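Side-chain contact in guanine deaminase (Escherichia coli, PDB 6OHB), which catalyses the zinc-dependent hydrolytic deamination of guanine to xanthine and ammonia, the single step from guanine to xanthine in purine metabolism: residues Asp37-Ile42 with Val47-Glu52. Numbering follows the deposited sequence.
Sequences DGLLLI and VEWFGE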
ATOM      1  N   ASP A  37     -21.324  16.772  15.941  1.00 44.75           N
ATOM      2  CA  ASP A  37     -21.170  17.094  17.360  1.00 35.85           C
ATOM      3  C   ASP A  37     -22.033  16.109  18.142  1.00 43.66           C
ATOM      4  O   ASP A  37     -23.181  16.394  18.499  1.00 42.88           O
ATOM      5  CB  ASP A  37     -21.549  18.546  17.638  1.00 46.49           C
ATOM      6  CG  ASP A  37     -21.206  18.982  19.056  1.00 50.94           C
ATOM      7  OD1 ASP A  37     -20.372  18.316  19.700  1.00 41.52           O
ATOM      8  OD2 ASP A  37     -21.783  19.989  19.527  1.00 61.95           O
ATOM      9  N   GLY A  38     -21.471  14.933  18.400  1.00 36.01           N
ATOM     10  CA  GLY A  38     -22.208  13.829  18.975  1.00 33.76           C
ATOM     11  C   GLY A  38     -21.732  13.344  20.329  1.00 36.50           C
ATOM     12  O   GLY A  38     -20.619  13.651  20.778  1.00 44.24           O
ATOM     13  N   LEU A  39     -22.589  12.549  20.967  1.00 37.92           N
ATOM     14  CA  LEU A  39     -22.380  12.019  22.303  1.00 37.40           C
ATOM     15  C   LEU A  39     -22.722  10.538  22.310  1.00 36.52           C
ATOM     16  O   LEU A  39     -23.778  10.132  21.806  1.00 37.55           O
ATOM     17  CB  LEU A  39     -23.244  12.749  23.332  1.00 38.74           C
ATOM     18  CG  LEU A  39     -23.335  12.065  24.695  1.00 39.68           C
ATOM     19  CD1 LEU A  39     -21.968  12.064  25.361  1.00 35.59           C
ATOM     20  CD2 LEU A  39     -24.374  12.752  25.574  1.00 38.30           C
ATOM     21  N   LEU A  40     -21.820   9.751  22.895  1.00 39.79           N
ATOM     22  CA  LEU A  40     -21.959   8.312  23.061  1.00 34.76           C
ATOM     23  C   LEU A  40     -21.872   8.012  24.548  1.00 35.92           C
ATOM     24  O   LEU A  40     -20.840   8.270  25.176  1.00 33.88           O
ATOM     25  CB  LEU A  40     -20.866   7.562  22.296  1.00 29.77           C
ATOM     26  CG  LEU A  40     -20.753   6.070  22.621  1.00 34.97           C
ATOM     27  CD1 LEU A  40     -21.957   5.316  22.076  1.00 34.56           C
ATOM     28  CD2 LEU A  40     -19.451   5.487  22.081  1.00 32.60           C
ATOM     29  N   LEU A  41     -22.958   7.494  25.110  1.00 37.13           N
ATOM     30  CA  LEU A  41     -23.022   7.090  26.503  1.00 36.88           C
ATOM     31  C   LEU A  41     -22.966   5.572  26.579  1.00 34.73           C
ATOM     32  O   LEU A  41     -23.744   4.884  25.901  1.00 34.08           O
ATOM     33  CB  LEU A  41     -24.301   7.601  27.169  1.00 36.91           C
ATOM     34  CG  LEU A  41     -24.359   9.101  27.438  1.00 45.03           C
ATOM     35  CD1 LEU A  41     -25.730   9.478  27.969  1.00 44.54           C
ATOM     36  CD2 LEU A  41     -23.262   9.503  28.412  1.00 39.63           C
ATOM     37  N   ILE A  42     -22.089   5.079  27.450  1.00 35.50           N
ATOM     38  CA  ILE A  42     -21.728   3.675  27.571  1.00 38.64           C
ATOM     39  C   ILE A  42     -22.069   3.208  28.976  1.00 37.22           C
ATOM     40  O   ILE A  42     -21.734   3.882  29.958  1.00 36.27           O
ATOM     41  CB  ILE A  42     -20.220   3.472  27.301  1.00 34.77           C
ATOM     42  CG1 ILE A  42     -19.848   3.962  25.905  1.00 32.56           C
ATOM     43  CG2 ILE A  42     -19.805   2.024  27.530  1.00 31.78           C
ATOM     44  CD1 ILE A  42     -18.349   4.022  25.691  1.00 33.49           C
ATOM     45  N   VAL A  47     -23.655   0.347  24.262  1.00 33.21           N
ATOM     46  CA  VAL A  47     -24.186   1.664  23.934  1.00 37.04           C
ATOM     47  C   VAL A  47     -25.462   1.904  24.734  1.00 43.43           C
ATOM     48  O   VAL A  47     -26.503   1.286  24.476  1.00 37.22           O
ATOM     49  CB  VAL A  47     -24.447   1.801  22.423  1.00 34.00           C
ATOM     50  CG1 VAL A  47     -25.144   3.126  22.121  1.00 34.92           C
ATOM     51  CG2 VAL A  47     -23.135   1.688  21.645  1.00 36.37           C
ATOM     52  N   GLU A  48     -25.382   2.797  25.722  1.00 44.72           N
ATOM     53  CA  GLU A  48     -26.573   3.205  26.453  1.00 41.49           C
ATOM     54  C   GLU A  48     -27.362   4.240  25.673  1.00 46.98           C
ATOM     55  O   GLU A  48     -28.596   4.181  25.623  1.00 44.05           O
ATOM     56  CB  GLU A  48     -26.196   3.763  27.824  1.00 45.96           C
ATOM     57  CG  GLU A  48     -27.400   3.997  28.731  1.00 47.68           C
ATOM     58  CD  GLU A  48     -27.891   2.711  29.364  1.00 64.30           C
ATOM     59  OE1 GLU A  48     -27.155   1.702  29.308  1.00 64.71           O
ATOM     60  OE2 GLU A  48     -29.015   2.701  29.909  1.00 75.96           O
ATOM     61  N   TRP A  49     -26.668   5.196  25.062  1.00 44.33           N
ATOM     62  CA  TRP A  49     -27.369   6.244  24.329  1.00 41.91           C
ATOM     63  C   TRP A  49     -26.423   6.815  23.287  1.00 35.47           C
ATOM     64  O   TRP A  49     -25.233   6.962  23.547  1.00 36.20           O
ATOM     65  CB  TRP A  49     -27.863   7.353  25.277  1.00 40.13           C
ATOM     66  CG  TRP A  49     -28.770   8.387  24.645  1.00 42.62           C
ATOM     67  CD1 TRP A  49     -30.140   8.397  24.661  1.00 42.52           C
ATOM     68  CD2 TRP A  49     -28.372   9.569  23.930  1.00 37.11           C
ATOM     69  NE1 TRP A  49     -30.616   9.501  23.987  1.00 39.14           N
ATOM     70  CE2 TRP A  49     -29.554  10.236  23.530  1.00 47.83           C
ATOM     71  CE3 TRP A  49     -27.138  10.125  23.586  1.00 36.66           C
ATOM     72  CZ2 TRP A  49     -29.531  11.428  22.801  1.00 44.17           C
ATOM     73  CZ3 TRP A  49     -27.118  11.308  22.861  1.00 39.01           C
ATOM     74  CH2 TRP A  49     -28.306  11.943  22.475  1.00 41.97           C
ATOM     75  N   PHE A  50     -26.946   7.130  22.112  1.00 31.37           N
ATOM     76  CA  PHE A  50     -26.124   7.759  21.095  1.00 35.75           C
ATOM     77  C   PHE A  50     -26.929   8.828  20.379  1.00 35.85           C
ATOM     78  O   PHE A  50     -28.099   8.611  20.054  1.00 37.86           O
ATOM     79  CB  PHE A  50     -25.601   6.735  20.085  1.00 35.22           C
ATOM     80  CG  PHE A  50     -24.894   7.356  18.927  1.00 34.83           C
ATOM     81  CD1 PHE A  50     -23.699   8.024  19.115  1.00 35.36           C
ATOM     82  CD2 PHE A  50     -25.427   7.293  17.655  1.00 36.96           C
ATOM     83  CE1 PHE A  50     -23.042   8.606  18.055  1.00 41.66           C
ATOM     84  CE2 PHE A  50     -24.774   7.876  16.590  1.00 42.13           C
ATOM     85  CZ  PHE A  50     -23.581   8.534  16.789  1.00 40.45           C
ATOM     86  N   GLY A  51     -26.309   9.978  20.129  1.00 37.15           N
ATOM     87  CA  GLY A  51     -26.986  10.977  19.319  1.00 32.12           C
ATOM     88  C   GLY A  51     -26.300  12.326  19.376  1.00 36.11           C
ATOM     89  O   GLY A  51     -25.099  12.416  19.626  1.00 39.55           O
ATOM     90  N   GLU A  52     -27.083  13.366  19.102  1.00 35.00           N
ATOM     91  CA  GLU A  52     -26.562  14.728  19.112  1.00 38.30           C
ATOM     92  C   GLU A  52     -26.199  15.161  20.528  1.00 41.01           C
ATOM     93  O   GLU A  52     -26.911  14.859  21.494  1.00 40.46           O
ATOM     94  CB  GLU A  52     -27.589  15.700  18.521  1.00 41.92           C
ATOM     95  CG  GLU A  52     -27.892  15.483  17.048  1.00 44.66           C
ATOM     96  CD  GLU A  52     -26.961  16.262  16.140  1.00 53.92           C
ATOM     97  OE1 GLU A  52     -26.101  17.008  16.663  1.00 52.98           O
ATOM     98  OE2 GLU A  52     -27.097  16.139  14.903  1.00 63.92           O
TER
HETATM   99  O   HOH W   1     -23.698  17.593  15.042  1.00 45.07           O
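L41 and W49 pair in an antiparallel beta hairpin of strands 38-43 and 46-50, which carries a classic beta bulge. The hairpin belongs to a small mixed sheet well away from the zinc site, and strand 8-12 pairs with the other edge of strand 38-43. L39, L41 and W49 share one face. W49 CG is anti to the backbone N (chi1 -172°), which carries the indole over G51. Its six-membered ring reaches L39, whose side chain crosses it at about a right angle, with L39 CD2 4.1 Å from W49 CZ3. L39 O comes closer still to W49 CZ3. It accepts from G51 N, lies 3.4 Å from F50 CD1, and approaches both rings obliquely. Nearer the backbone, L41 CD1 is 4.0 Å from W49 CB. L40, I42, V47 and F50 occupy the other face. L40 and V47 cross at about a right angle, and L40 CD1 lies against both V47 methyls, 3.8 Å from V47 CG2 and 3.9 Å from V47 CG1. L40 CB sits at the edge of the F50 ring, near its plane, 4.3 Å from F50 CD1. Beyond the hairpin, F50 meets F15 edge-to-face and also packs on F380. An alanine at F50 is likely to leave L40 CB, F15 and F380 without their shared aromatic partner and to open a gap toward strands 14-18 and 32-35. At the corner end, one water accepts from D37 N and donates to E52 OE1. At the bulge, E48 and W49 both face L41. L41 O therefore takes two N-H groups, E48 N at 2.7 Å and W49 N at 3.1 Å, both tilted out of its carbonyl plane.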